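Local structure of mevalonate kinase, putative (Leishmania major, 2HFS) at residues Y276-A281 with D303-G308; Q186-V191 with V293-S298; L266-Q271 with C313-F318; G40-T45 with R321-P326. The protein probably phosphorylates (R)-mevalonate with ATP to give (R)-5-phosphomevalonate and ADP, an early step of isoprenoid and sterol biosynthesis, as a member of the GHMP kinase family. One frame throughout, in Å; residues are numbered along the deposited sequence.

Three of the contacts build the C-terminal half of this GHMP kinase, and the fourth ties it to the N-terminal half. Contact 2 is the buried core, where strands 188-194 and 291-296 pair in the four-stranded antiparallel sheet through backbone bonds and apolar side chains. Contact 1 touches it through strand 280-284, and sets the end of helix 264-275 on helix 299-312 without a cross-contact hydrogen bond. Contact 3, likewise partly buried, sets helix 264-275 against the loop that follows helix 299-312, adding one serine-carboxylate bond to apolar packing. In contact 4, strand 318-324, which borders strand 188-194 of contact 2, meets strand 36-52 of the other sheet through mixed polar bonds, ring packing and water.

Contact 1. Residues Y276-A281 with D303-G308; sequences YGALGA and DAIVKG
Tyr276 lies against Ile305 with their CA atoms 5.1 Å apart, where the chain leaving helix 264-275 runs past helix 299-312. The turn is a Schellman motif: Gly277, at positive phi (95°), is the C-prime residue, with Ala278 N bonded to Cys273 O and Gly277 N to Arg274 O. The chain then enters strand 280-284 of the antiparallel sheet in the C-terminal part of the GHMP kinase fold. The contact sets the C-terminal turn of helix 264-275 against helix 299-312. No hydrogen bond crosses between the segments.

The Tyr276 ring is laid flat on the helix, its CG placed beside the backbone N (chi1 -76°). Gly308 presents its bare CA to the ring. Ala304 O approaches the same ring obliquely, 3.7 Å from Tyr276 CD1. Further along, Ile305 reaches back toward the turn: its CG1 lies 3.5 Å from Tyr276 O, and its CD1 comes within 3.9 Å of Ala278 CA. Cys273 and Ala296 also touch Ile305, which places it between the first helix and the sheet. On the helix side of the ring, Gly308 CA lies 3.4 Å from the Tyr276 centroid, 6° off the normal, a CH-pi contact.

Contact 2. Residues Q186-V191 with V293-S298; sequences QRLYLV and VALAAS
Tyr189 spreads its ring beside the turn that follows strand 291-296, with CD1 3.7 Å from Ser298 CA. Its CG is anti to the carbonyl carbon (chi1 -66°), which brings one ring face over the Ser298 carbonyl carbon, off-centre toward the rim; Arg187 CG lies across the opposite face. Nearer the backbone, Tyr189 CB meets Ala296 CB at 4.1 Å. Val191 and Ala294 pack on this same side of the sheet.

These are the two central strands of the four-stranded antiparallel sheet. Val191 and Ala294 form a hydrogen-bonded pair, Val191 N to Ala294 O at 3.0 Å and Ala294 N to Val191 O at 2.8 Å; Leu190 and Leu295 form the adjacent non-hydrogen-bonded pair. Ala296 N donates to Tyr189 O, and a water accepts from Tyr189 N while donating to Ala296 O.

On the other side, Leu190 and Leu295 use different rotamers. Leu295 CG is anti to the backbone N (chi1 178°), and its CD1 touches both Leu188 CG and Leu190 CD2, 4.1 Å from each. Leu190 CD2 also meets Val293 CG2 at 4.0 Å; helix 242-258 covers this face, Met249 touching Val293 and Leu295, and Leu245 touching Leu295.

Contact 3. Residues L266-Q271 with C313-F318; sequences LESIVQ and CPEAKF
Ile269 and Ala316 mark the closest backbone approach, CA to CA 6.0 Å, where helix 264-275 packs against a type I beta turn from Cys313 to Ala316 in the connection from helix 299-312 to strand 318-324, the edge strand of the C-terminal antiparallel sheet.

Ser268 and Glu315 supply the polar part. Ser268 OG stands anti to the backbone N (chi1 173°) and donates a 2.6 Å hydrogen bond to Glu315 OE1. The hydroxyl comes from above the carboxylate plane, 64° out of it. Glu315 bends at chi2 (79°), folding its chain along the serine so that CB and CG also lie close to Ser268 CB. Cys313 SG sits next to this pair, 3.4 Å from Ser268 OG, and it also lies against the helix backbone at Ile269 CA.

Ile269 provides the apolar part. Its CG1 meets Cys313 SG at 3.9 Å and Ala316 CB at 4.3 Å, while CD1 extends over the turn to 3.7 Å from Glu315 O. Val193 of strand 188-194 touches both Ile269 and Ala316, and Ala292 adds to the packing round Ile269. With the backbones joined by no hydrogen bond of their own, the serine-carboxylate bond is the directional link here; apolar packing beside it does the rest, and donation from the hydroxyl would probably stabilise the negative charge of Glu315.

Contact 4. Residues G40-T45 with R321-P326; sequences GISEYT and RYTVQP
Ile41 and Tyr322 meet at the tight end of the contact, where strand 36-52 of the N-terminal sheet turns a corner at Ser42 and crosses strand 318-324, the edge of the C-terminal sheet. The junction joins the two sheets of the GHMP kinase fold. Ile41 CG1 lies between the backbone N and the carbonyl carbon (chi1 59°), directing CD1 over one face of the Tyr322 ring, a CH-pi contact 3.7 Å from its centroid. Obliquely to the ring, Glu43 CG lies 3.4 Å from Tyr322 CD2. Ile41 CG2 and Val324 CG2 pack at 4.1 Å.

Backbone and side-chain bonds fasten the crossing. Ser42 N donates to Thr323 O at 2.9 Å, and Thr323 N donates to the syn side of Glu43 OE1 at 3.0 Å, nearly straight (168°). Ser42 OG and Thr323 OG1 share a longer bond of 3.2 Å.

The looser margins are bridged by water. One molecule donates to Gly40 O and accepts from Gln325 N; another donates to both Glu43 OE2 and Arg321 O. Arg321 turns its guanidinium elsewhere, toward Asp303, modelled too close for the details of that salt bridge to be trusted, and Gln325 is exposed, with only CB near Ser42 OG. Glu43 thus has one oxygen bonded to a backbone N-H and the other to water, which would probably favour its charged form.

Contact 1. Residues Y276-A281 with D303-G308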
loop_
_atom_site.group_PDB
_atom_site.type_symbol
_atom_site.label_atom_id
_atom_site.label_comp_id
_atom_site.label_asym_id
_atom_site.label_seq_id
_atom_site.Cartn_x
_atom_site.Cartn_y
_atom_site.Cartn_z
ATOM N N TYR A 276 -8.794 14.102 18.347
ATOM C CA TYR A 276 -7.507 14.746 18.536
ATOM C C TYR A 276 -7.076 15.643 17.382
ATOM O O TYR A 276 -5.911 16.050 17.280
ATOM C CB TYR A 276 -6.440 13.725 18.954
ATOM C CG TYR A 276 -6.605 13.350 20.402
ATOM C CD1 TYR A 276 -5.934 14.057 21.404
ATOM C CD2 TYR A 276 -7.492 12.335 20.783
ATOM C CE1 TYR A 276 -6.111 13.736 22.764
ATOM C CE2 TYR A 276 -7.679 12.005 22.134
ATOM C CZ TYR A 276 -6.982 12.714 23.121
ATOM O OH TYR A 276 -7.166 12.391 24.459
ATOM N N GLY A 277 -8.045 15.974 16.536
ATOM C CA GLY A 277 -7.888 17.028 15.546
ATOM C C GLY A 277 -7.464 16.585 14.161
ATOM O O GLY A 277 -7.028 17.412 13.360
ATOM N N ALA A 278 -7.594 15.295 13.854
ATOM C CA ALA A 278 -7.380 14.847 12.476
ATOM C C ALA A 278 -8.275 15.649 11.545
ATOM O O ALA A 278 -9.426 15.899 11.864
ATOM C CB ALA A 278 -7.675 13.363 12.319
ATOM N N LEU A 279 -7.739 16.042 10.394
ATOM C CA LEU A 279 -8.524 16.718 9.373
ATOM C C LEU A 279 -9.530 15.749 8.773
ATOM O O LEU A 279 -10.629 16.144 8.394
ATOM C CB LEU A 279 -7.635 17.299 8.268
ATOM C CG LEU A 279 -6.550 18.311 8.628
ATOM C CD1 LEU A 279 -5.880 18.811 7.359
ATOM C CD2 LEU A 279 -7.163 19.451 9.438
ATOM N N GLY A 280 -9.140 14.476 8.688
ATOM C CA GLY A 280 -10.041 13.395 8.280
ATOM C C GLY A 280 -9.447 12.071 8.714
ATOM O O GLY A 280 -8.247 11.990 8.948
ATOM N N ALA A 281 -10.274 11.027 8.784
ATOM C CA ALA A 281 -9.787 9.710 9.176
ATOM C C ALA A 281 -10.767 8.658 8.690
ATOM O O ALA A 281 -11.984 8.865 8.719
ATOM C CB ALA A 281 -9.638 9.626 10.680
ATOM N N ASP A 303 1.640 14.727 16.330
ATOM C CA ASP A 303 2.094 14.383 17.683
ATOM C C ASP A 303 0.940 14.304 18.680
ATOM O O ASP A 303 0.960 13.485 19.599
ATOM C CB ASP A 303 3.106 15.407 18.199
ATOM C CG ASP A 303 4.411 15.383 17.436
ATOM O OD1 ASP A 303 4.781 14.315 16.911
ATOM O OD2 ASP A 303 5.154 16.388 17.331
ATOM N N ALA A 304 -0.047 15.179 18.497
ATOM C CA ALA A 304 -1.243 15.179 19.333
ATOM C C ALA A 304 -2.115 13.957 19.033
ATOM O O ALA A 304 -2.641 13.317 19.952
ATOM C CB ALA A 304 -2.039 16.479 19.151
ATOM N N ILE A 305 -2.267 13.631 17.752
ATOM C CA ILE A 305 -3.060 12.458 17.381
ATOM C C ILE A 305 -2.406 11.158 17.879
ATOM O O ILE A 305 -3.089 10.308 18.439
ATOM C CB ILE A 305 -3.337 12.416 15.865
ATOM C CG1 ILE A 305 -4.076 13.687 15.430
ATOM C CG2 ILE A 305 -4.117 11.135 15.510
ATOM C CD1 ILE A 305 -3.888 14.053 13.998
ATOM N N VAL A 306 -1.094 11.000 17.672
ATOM C CA VAL A 306 -0.404 9.811 18.181
ATOM C C VAL A 306 -0.493 9.702 19.705
ATOM O O VAL A 306 -0.769 8.619 20.225
ATOM C CB VAL A 306 1.056 9.744 17.720
ATOM C CG1 VAL A 306 1.704 8.463 18.215
ATOM C CG2 VAL A 306 1.112 9.809 16.198
ATOM N N LYS A 307 -0.269 10.815 20.408
ATOM C CA LYS A 307 -0.461 10.869 21.865
ATOM C C LYS A 307 -1.871 10.448 22.278
ATOM O O LYS A 307 -2.040 9.684 23.221
ATOM C CB LYS A 307 -0.199 12.280 22.397
ATOM C CG LYS A 307 1.237 12.519 22.858
ATOM C CD LYS A 307 1.311 13.510 24.040
ATOM C CE LYS A 307 1.191 14.973 23.609
ATOM N NZ LYS A 307 1.702 15.913 24.659
ATOM N N GLY A 308 -2.878 10.952 21.562
ATOM C CA GLY A 308 -4.286 10.708 21.908
ATOM C C GLY A 308 -4.716 9.270 21.660
ATOM O O GLY A 308 -5.469 8.683 22.443
#

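Contact 2. Residues Q186-V191 with V293-S298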
loop_
_atom_site.group_PDB
_atom_site.type_symbol
_atom_site.label_atom_id
_atom_site.label_comp_id
_atom_site.label_asym_id
_atom_site.label_seq_id
_atom_site.Cartn_x
_atom_site.Cartn_y
_atom_site.Cartn_z
ATOM N N GLN A 186 1.798 19.945 -1.776
ATOM C CA GLN A 186 1.836 19.968 -0.314
ATOM C C GLN A 186 2.190 18.598 0.276
ATOM O O GLN A 186 1.778 17.577 -0.254
ATOM C CB GLN A 186 0.467 20.393 0.221
ATOM C CG GLN A 186 0.327 21.867 0.527
ATOM C CD GLN A 186 -1.013 22.169 1.142
ATOM O OE1 GLN A 186 -1.119 22.409 2.350
ATOM N NE2 GLN A 186 -2.049 22.123 0.325
ATOM N N ARG A 187 2.940 18.583 1.377
ATOM C CA ARG A 187 3.185 17.339 2.132
ATOM C C ARG A 187 1.885 16.871 2.814
ATOM O O ARG A 187 1.127 17.695 3.328
ATOM C CB ARG A 187 4.253 17.588 3.193
ATOM C CG ARG A 187 5.092 16.398 3.595
ATOM C CD ARG A 187 6.118 16.722 4.685
ATOM N NE ARG A 187 7.197 17.605 4.220
ATOM C CZ ARG A 187 8.127 18.161 5.002
ATOM N NH1 ARG A 187 8.131 17.954 6.315
ATOM N NH2 ARG A 187 9.061 18.937 4.465
ATOM N N LEU A 188 1.644 15.566 2.813
ATOM C CA LEU A 188 0.580 14.944 3.589
ATOM C C LEU A 188 1.223 14.300 4.825
ATOM O O LEU A 188 2.045 13.418 4.704
ATOM C CB LEU A 188 -0.102 13.842 2.762
ATOM C CG LEU A 188 -1.297 14.046 1.836
ATOM C CD1 LEU A 188 -1.418 15.399 1.247
ATOM C CD2 LEU A 188 -1.506 12.961 0.812
ATOM N N TYR A 189 0.811 14.764 5.995
ATOM C CA TYR A 189 1.227 14.218 7.261
ATOM C C TYR A 189 0.187 13.171 7.709
ATOM O O TYR A 189 -0.931 13.528 8.103
ATOM C CB TYR A 189 1.378 15.347 8.290
ATOM C CG TYR A 189 2.502 16.330 8.001
ATOM C CD1 TYR A 189 2.238 17.577 7.432
ATOM C CD2 TYR A 189 3.826 16.023 8.315
ATOM C CE1 TYR A 189 3.266 18.487 7.163
ATOM C CE2 TYR A 189 4.862 16.929 8.054
ATOM C CZ TYR A 189 4.568 18.153 7.476
ATOM O OH TYR A 189 5.589 19.048 7.214
ATOM N N LEU A 190 0.549 11.885 7.608
ATOM C CA LEU A 190 -0.363 10.778 7.881
ATOM C C LEU A 190 -0.088 10.065 9.196
ATOM O O LEU A 190 1.079 9.861 9.580
ATOM C CB LEU A 190 -0.316 9.751 6.728
ATOM C CG LEU A 190 -0.656 10.233 5.313
ATOM C CD1 LEU A 190 -0.587 9.093 4.290
ATOM C CD2 LEU A 190 -2.033 10.862 5.292
ATOM N N VAL A 191 -1.159 9.659 9.882
ATOM C CA VAL A 191 -1.020 8.687 10.971
ATOM C C VAL A 191 -1.745 7.440 10.456
ATOM O O VAL A 191 -2.913 7.509 10.100
ATOM C CB VAL A 191 -1.659 9.144 12.312
ATOM C CG1 VAL A 191 -1.454 8.082 13.364
ATOM C CG2 VAL A 191 -1.047 10.451 12.801
ATOM N N VAL A 293 -6.335 5.312 8.271
ATOM C CA VAL A 293 -5.445 6.417 7.960
ATOM C C VAL A 293 -6.079 7.727 8.427
ATOM O O VAL A 293 -7.283 7.933 8.253
ATOM C CB VAL A 293 -5.112 6.466 6.443
ATOM C CG1 VAL A 293 -6.392 6.569 5.560
ATOM C CG2 VAL A 293 -4.191 7.601 6.156
ATOM N N ALA A 294 -5.273 8.585 9.050
ATOM C CA ALA A 294 -5.743 9.906 9.480
ATOM C C ALA A 294 -4.875 10.949 8.787
ATOM O O ALA A 294 -3.669 10.721 8.594
ATOM C CB ALA A 294 -5.639 10.039 10.995
ATOM N N LEU A 295 -5.479 12.077 8.411
ATOM C CA LEU A 295 -4.717 13.206 7.857
ATOM C C LEU A 295 -4.521 14.285 8.918
ATOM O O LEU A 295 -5.486 14.745 9.522
ATOM C CB LEU A 295 -5.418 13.809 6.643
ATOM C CG LEU A 295 -4.779 15.020 5.963
ATOM C CD1 LEU A 295 -3.450 14.674 5.230
ATOM C CD2 LEU A 295 -5.762 15.641 5.004
ATOM N N ALA A 296 -3.276 14.685 9.128
ATOM C CA ALA A 296 -2.945 15.736 10.101
ATOM C C ALA A 296 -2.630 17.028 9.352
ATOM O O ALA A 296 -2.218 16.988 8.194
ATOM C CB ALA A 296 -1.746 15.312 10.961
ATOM N N ALA A 297 -2.802 18.171 10.016
ATOM C CA ALA A 297 -2.592 19.466 9.356
ATOM C C ALA A 297 -1.117 19.839 9.303
ATOM O O ALA A 297 -0.709 20.668 8.481
ATOM C CB ALA A 297 -3.396 20.574 10.051
ATOM N N SER A 298 -0.332 19.223 10.184
ATOM C CA SER A 298 1.086 19.519 10.333
ATOM C C SER A 298 1.758 18.366 11.070
ATOM O O SER A 298 1.094 17.407 11.454
ATOM C CB SER A 298 1.264 20.802 11.141
ATOM O OG SER A 298 0.796 20.624 12.466
HETATM O O HOH W 1 -1.008 17.062 5.800
#

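Contact 3. Residues L266-Q271 with C313-F318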
loop_
_atom_site.group_PDB
_atom_site.type_symbol
_atom_site.label_atom_id
_atom_site.label_comp_id
_atom_site.label_asym_id
_atom_site.label_seq_id
_atom_site.Cartn_x
_atom_site.Cartn_y
_atom_site.Cartn_z
ATOM N N LEU A 266 -11.987 -0.439 13.961
ATOM C CA LEU A 266 -11.805 0.679 13.052
ATOM C C LEU A 266 -12.574 1.912 13.512
ATOM O O LEU A 266 -12.057 3.021 13.470
ATOM C CB LEU A 266 -12.198 0.288 11.624
ATOM C CG LEU A 266 -11.187 -0.622 10.910
ATOM C CD1 LEU A 266 -11.795 -1.139 9.617
ATOM C CD2 LEU A 266 -9.876 0.109 10.651
ATOM N N GLU A 267 -13.821 1.726 13.930
ATOM C CA GLU A 267 -14.619 2.863 14.390
ATOM C C GLU A 267 -13.951 3.572 15.587
ATOM O O GLU A 267 -13.872 4.804 15.633
ATOM C CB GLU A 267 -16.040 2.401 14.724
ATOM C CG GLU A 267 -16.832 2.002 13.489
ATOM C CD GLU A 267 -16.902 3.116 12.450
ATOM O OE1 GLU A 267 -17.295 4.266 12.802
ATOM O OE2 GLU A 267 -16.568 2.842 11.276
ATOM N N SER A 268 -13.432 2.792 16.525
ATOM C CA SER A 268 -12.764 3.339 17.715
ATOM C C SER A 268 -11.564 4.221 17.340
ATOM O O SER A 268 -11.410 5.356 17.827
ATOM C CB SER A 268 -12.341 2.204 18.653
ATOM O OG SER A 268 -11.565 2.700 19.724
ATOM N N ILE A 269 -10.749 3.709 16.434
ATOM C CA ILE A 269 -9.593 4.430 15.910
ATOM C C ILE A 269 -10.004 5.747 15.241
ATOM O O ILE A 269 -9.512 6.817 15.624
ATOM C CB ILE A 269 -8.780 3.526 14.945
ATOM C CG1 ILE A 269 -8.261 2.276 15.668
ATOM C CG2 ILE A 269 -7.597 4.270 14.319
ATOM C CD1 ILE A 269 -7.684 1.196 14.724
ATOM N N VAL A 270 -10.913 5.678 14.269
ATOM C CA VAL A 270 -11.289 6.899 13.542
ATOM C C VAL A 270 -11.908 7.978 14.462
ATOM O O VAL A 270 -11.623 9.164 14.300
ATOM C CB VAL A 270 -12.098 6.654 12.246
ATOM C CG1 VAL A 270 -11.311 5.762 11.274
ATOM C CG2 VAL A 270 -13.492 6.111 12.523
ATOM N N GLN A 271 -12.709 7.554 15.437
ATOM C CA GLN A 271 -13.304 8.474 16.412
ATOM C C GLN A 271 -12.193 9.196 17.209
ATOM O O GLN A 271 -12.202 10.430 17.348
ATOM C CB GLN A 271 -14.265 7.712 17.334
ATOM C CG GLN A 271 -14.958 8.572 18.411
ATOM C CD GLN A 271 -15.671 7.744 19.472
ATOM O OE1 GLN A 271 -16.752 8.125 19.934
ATOM N NE2 GLN A 271 -15.074 6.611 19.859
ATOM N N CYS A 313 -7.130 5.013 22.966
ATOM C CA CYS A 313 -7.641 4.060 22.011
ATOM C C CYS A 313 -6.845 2.765 22.044
ATOM O O CYS A 313 -5.855 2.632 21.323
ATOM C CB CYS A 313 -7.617 4.671 20.609
ATOM S SG CYS A 313 -8.348 3.601 19.371
ATOM N N PRO A 314 -7.289 1.805 22.859
ATOM C CA PRO A 314 -6.605 0.518 22.976
ATOM C C PRO A 314 -6.653 -0.260 21.678
ATOM O O PRO A 314 -5.835 -1.163 21.467
ATOM C CB PRO A 314 -7.428 -0.228 24.033
ATOM C CG PRO A 314 -8.147 0.827 24.776
ATOM C CD PRO A 314 -8.474 1.872 23.738
ATOM N N GLU A 315 -7.612 0.086 20.825
ATOM C CA GLU A 315 -7.817 -0.602 19.553
ATOM C C GLU A 315 -6.735 -0.191 18.550
ATOM O O GLU A 315 -6.550 -0.855 17.540
ATOM C CB GLU A 315 -9.236 -0.324 18.998
ATOM C CG GLU A 315 -10.378 -0.981 19.777
ATOM C CD GLU A 315 -10.757 -0.227 21.062
ATOM O OE1 GLU A 315 -10.317 0.922 21.232
ATOM O OE2 GLU A 315 -11.503 -0.783 21.894
ATOM N N ALA A 316 -6.009 0.898 18.844
ATOM C CA ALA A 316 -4.886 1.305 17.999
ATOM C C ALA A 316 -3.594 0.542 18.342
ATOM O O ALA A 316 -2.674 1.078 18.982
ATOM C CB ALA A 316 -4.693 2.815 18.024
ATOM N N LYS A 317 -3.542 -0.707 17.873
ATOM C CA LYS A 317 -2.482 -1.675 18.207
ATOM C C LYS A 317 -1.072 -1.220 17.759
ATOM O O LYS A 317 -0.083 -1.414 18.466
ATOM C CB LYS A 317 -2.839 -3.049 17.610
ATOM C CG LYS A 317 -2.386 -4.241 18.472
ATOM C CD LYS A 317 -2.862 -5.592 17.916
ATOM C CE LYS A 317 -2.763 -6.721 18.971
ATOM N NZ LYS A 317 -3.975 -6.843 19.863
ATOM N N PHE A 318 -1.007 -0.596 16.595
ATOM C CA PHE A 318 0.235 -0.171 15.994
ATOM C C PHE A 318 -0.025 1.201 15.435
ATOM O O PHE A 318 -1.038 1.412 14.769
ATOM C CB PHE A 318 0.638 -1.132 14.872
ATOM C CG PHE A 318 0.746 -2.572 15.316
ATOM C CD1 PHE A 318 -0.214 -3.501 14.939
ATOM C CD2 PHE A 318 1.797 -2.987 16.140
ATOM C CE1 PHE A 318 -0.128 -4.825 15.347
ATOM C CE2 PHE A 318 1.891 -4.316 16.554
ATOM C CZ PHE A 318 0.927 -5.226 16.159
#

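Contact 4. Residues G40-T45 with R321-P326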
loop_
_atom_site.group_PDB
_atom_site.type_symbol
_atom_site.label_atom_id
_atom_site.label_comp_id
_atom_site.label_asym_id
_atom_site.label_seq_id
_atom_site.Cartn_x
_atom_site.Cartn_y
_atom_site.Cartn_z
ATOM N N GLY A 40 1.366 6.404 -2.515
ATOM C CA GLY A 40 2.645 5.737 -2.284
ATOM C C GLY A 40 3.457 6.582 -1.326
ATOM O O GLY A 40 3.872 7.701 -1.667
ATOM N N ILE A 41 3.712 6.042 -0.134
ATOM C CA ILE A 41 4.297 6.828 0.954
ATOM C C ILE A 41 5.834 6.875 0.878
ATOM O O ILE A 41 6.444 6.102 0.122
ATOM C CB ILE A 41 3.790 6.311 2.312
ATOM C CG1 ILE A 41 4.128 4.832 2.537
ATOM C CG2 ILE A 41 2.236 6.508 2.436
ATOM C CD1 ILE A 41 4.041 4.429 4.033
ATOM N N SER A 42 6.461 7.773 1.632
ATOM C CA SER A 42 7.927 7.942 1.543
ATOM C C SER A 42 8.637 6.740 2.098
ATOM O O SER A 42 9.744 6.403 1.666
ATOM C CB SER A 42 8.400 9.148 2.372
ATOM O OG SER A 42 7.891 10.359 1.885
ATOM N N GLU A 43 8.011 6.149 3.107
ATOM C CA GLU A 43 8.573 5.049 3.892
ATOM C C GLU A 43 8.631 3.803 3.031
ATOM O O GLU A 43 7.705 3.534 2.279
ATOM C CB GLU A 43 7.704 4.826 5.135
ATOM C CG GLU A 43 7.879 5.924 6.194
ATOM C CD GLU A 43 7.175 7.262 5.936
ATOM O OE1 GLU A 43 6.292 7.392 5.063
ATOM O OE2 GLU A 43 7.497 8.223 6.667
ATOM N N TYR A 44 9.720 3.055 3.126
ATOM C CA TYR A 44 10.056 2.115 2.062
ATOM C C TYR A 44 10.687 0.868 2.610
ATOM O O TYR A 44 11.128 0.823 3.771
ATOM C CB TYR A 44 11.026 2.779 1.071
ATOM C CG TYR A 44 12.303 3.226 1.718
ATOM C CD1 TYR A 44 13.421 2.382 1.755
ATOM C CD2 TYR A 44 12.398 4.483 2.321
ATOM C CE1 TYR A 44 14.598 2.776 2.364
ATOM C CE2 TYR A 44 13.584 4.895 2.942
ATOM C CZ TYR A 44 14.668 4.034 2.964
ATOM O OH TYR A 44 15.837 4.423 3.551
ATOM N N THR A 45 10.722 -0.153 1.762
ATOM C CA THR A 45 11.461 -1.360 2.047
ATOM C C THR A 45 12.656 -1.335 1.076
ATOM O O THR A 45 12.491 -1.024 -0.129
ATOM C CB THR A 45 10.556 -2.588 1.786
ATOM O OG1 THR A 45 9.567 -2.687 2.830
ATOM C CG2 THR A 45 11.332 -3.879 1.904
ATOM N N ARG A 321 3.802 7.002 11.898
ATOM C CA ARG A 321 3.794 8.313 11.260
ATOM C C ARG A 321 4.355 8.101 9.876
ATOM O O ARG A 321 5.529 7.776 9.721
ATOM C CB ARG A 321 4.669 9.316 12.005
ATOM C CG ARG A 321 4.289 9.501 13.456
ATOM C CD ARG A 321 5.275 10.352 14.233
ATOM N NE ARG A 321 5.101 10.200 15.676
ATOM C CZ ARG A 321 4.658 11.160 16.471
ATOM N NH1 ARG A 321 4.340 12.343 15.957
ATOM N NH2 ARG A 321 4.529 10.950 17.778
ATOM N N TYR A 322 3.514 8.260 8.872
ATOM C CA TYR A 322 3.950 8.101 7.500
ATOM C C TYR A 322 3.695 9.417 6.770
ATOM O O TYR A 322 2.914 10.247 7.236
ATOM C CB TYR A 322 3.206 6.935 6.837
ATOM C CG TYR A 322 3.651 5.533 7.296
ATOM C CD1 TYR A 322 2.772 4.448 7.255
ATOM C CD2 TYR A 322 4.951 5.306 7.751
ATOM C CE1 TYR A 322 3.182 3.147 7.661
ATOM C CE2 TYR A 322 5.370 4.031 8.166
ATOM C CZ TYR A 322 4.483 2.953 8.101
ATOM O OH TYR A 322 4.888 1.686 8.484
ATOM N N THR A 323 4.365 9.630 5.643
ATOM C CA THR A 323 4.139 10.860 4.859
ATOM C C THR A 323 4.031 10.588 3.366
ATOM O O THR A 323 4.587 9.619 2.833
ATOM C CB THR A 323 5.247 11.924 5.073
ATOM O OG1 THR A 323 6.494 11.419 4.588
ATOM C CG2 THR A 323 5.510 12.227 6.555
ATOM N N VAL A 324 3.303 11.467 2.691
ATOM C CA VAL A 324 3.290 11.501 1.253
ATOM C C VAL A 324 4.010 12.755 0.781
ATOM O O VAL A 324 3.740 13.872 1.236
ATOM C CB VAL A 324 1.878 11.450 0.674
ATOM C CG1 VAL A 324 1.943 11.408 -0.848
ATOM C CG2 VAL A 324 1.122 10.251 1.229
ATOM N N GLN A 325 4.931 12.542 -0.148
ATOM C CA GLN A 325 5.770 13.605 -0.652
ATOM C C GLN A 325 5.056 14.356 -1.773
ATOM O O GLN A 325 4.358 13.733 -2.580
ATOM C CB GLN A 325 7.058 12.989 -1.170
ATOM C CG GLN A 325 8.205 13.957 -1.223
ATOM C CD GLN A 325 9.402 13.357 -1.912
ATOM O OE1 GLN A 325 10.286 14.087 -2.373
ATOM N NE2 GLN A 325 9.433 12.016 -2.001
ATOM N N PRO A 326 5.217 15.680 -1.821
ATOM C CA PRO A 326 4.689 16.477 -2.928
ATOM C C PRO A 326 5.391 16.127 -4.225
ATOM O O PRO A 326 6.593 15.871 -4.226
ATOM C CB PRO A 326 5.045 17.914 -2.540
ATOM C CG PRO A 326 5.321 17.862 -1.073
ATOM C CD PRO A 326 5.905 16.521 -0.823
HETATM O O HOH W 2 5.373 9.794 -1.294
HETATM O O HOH W 3 8.203 8.157 9.582
#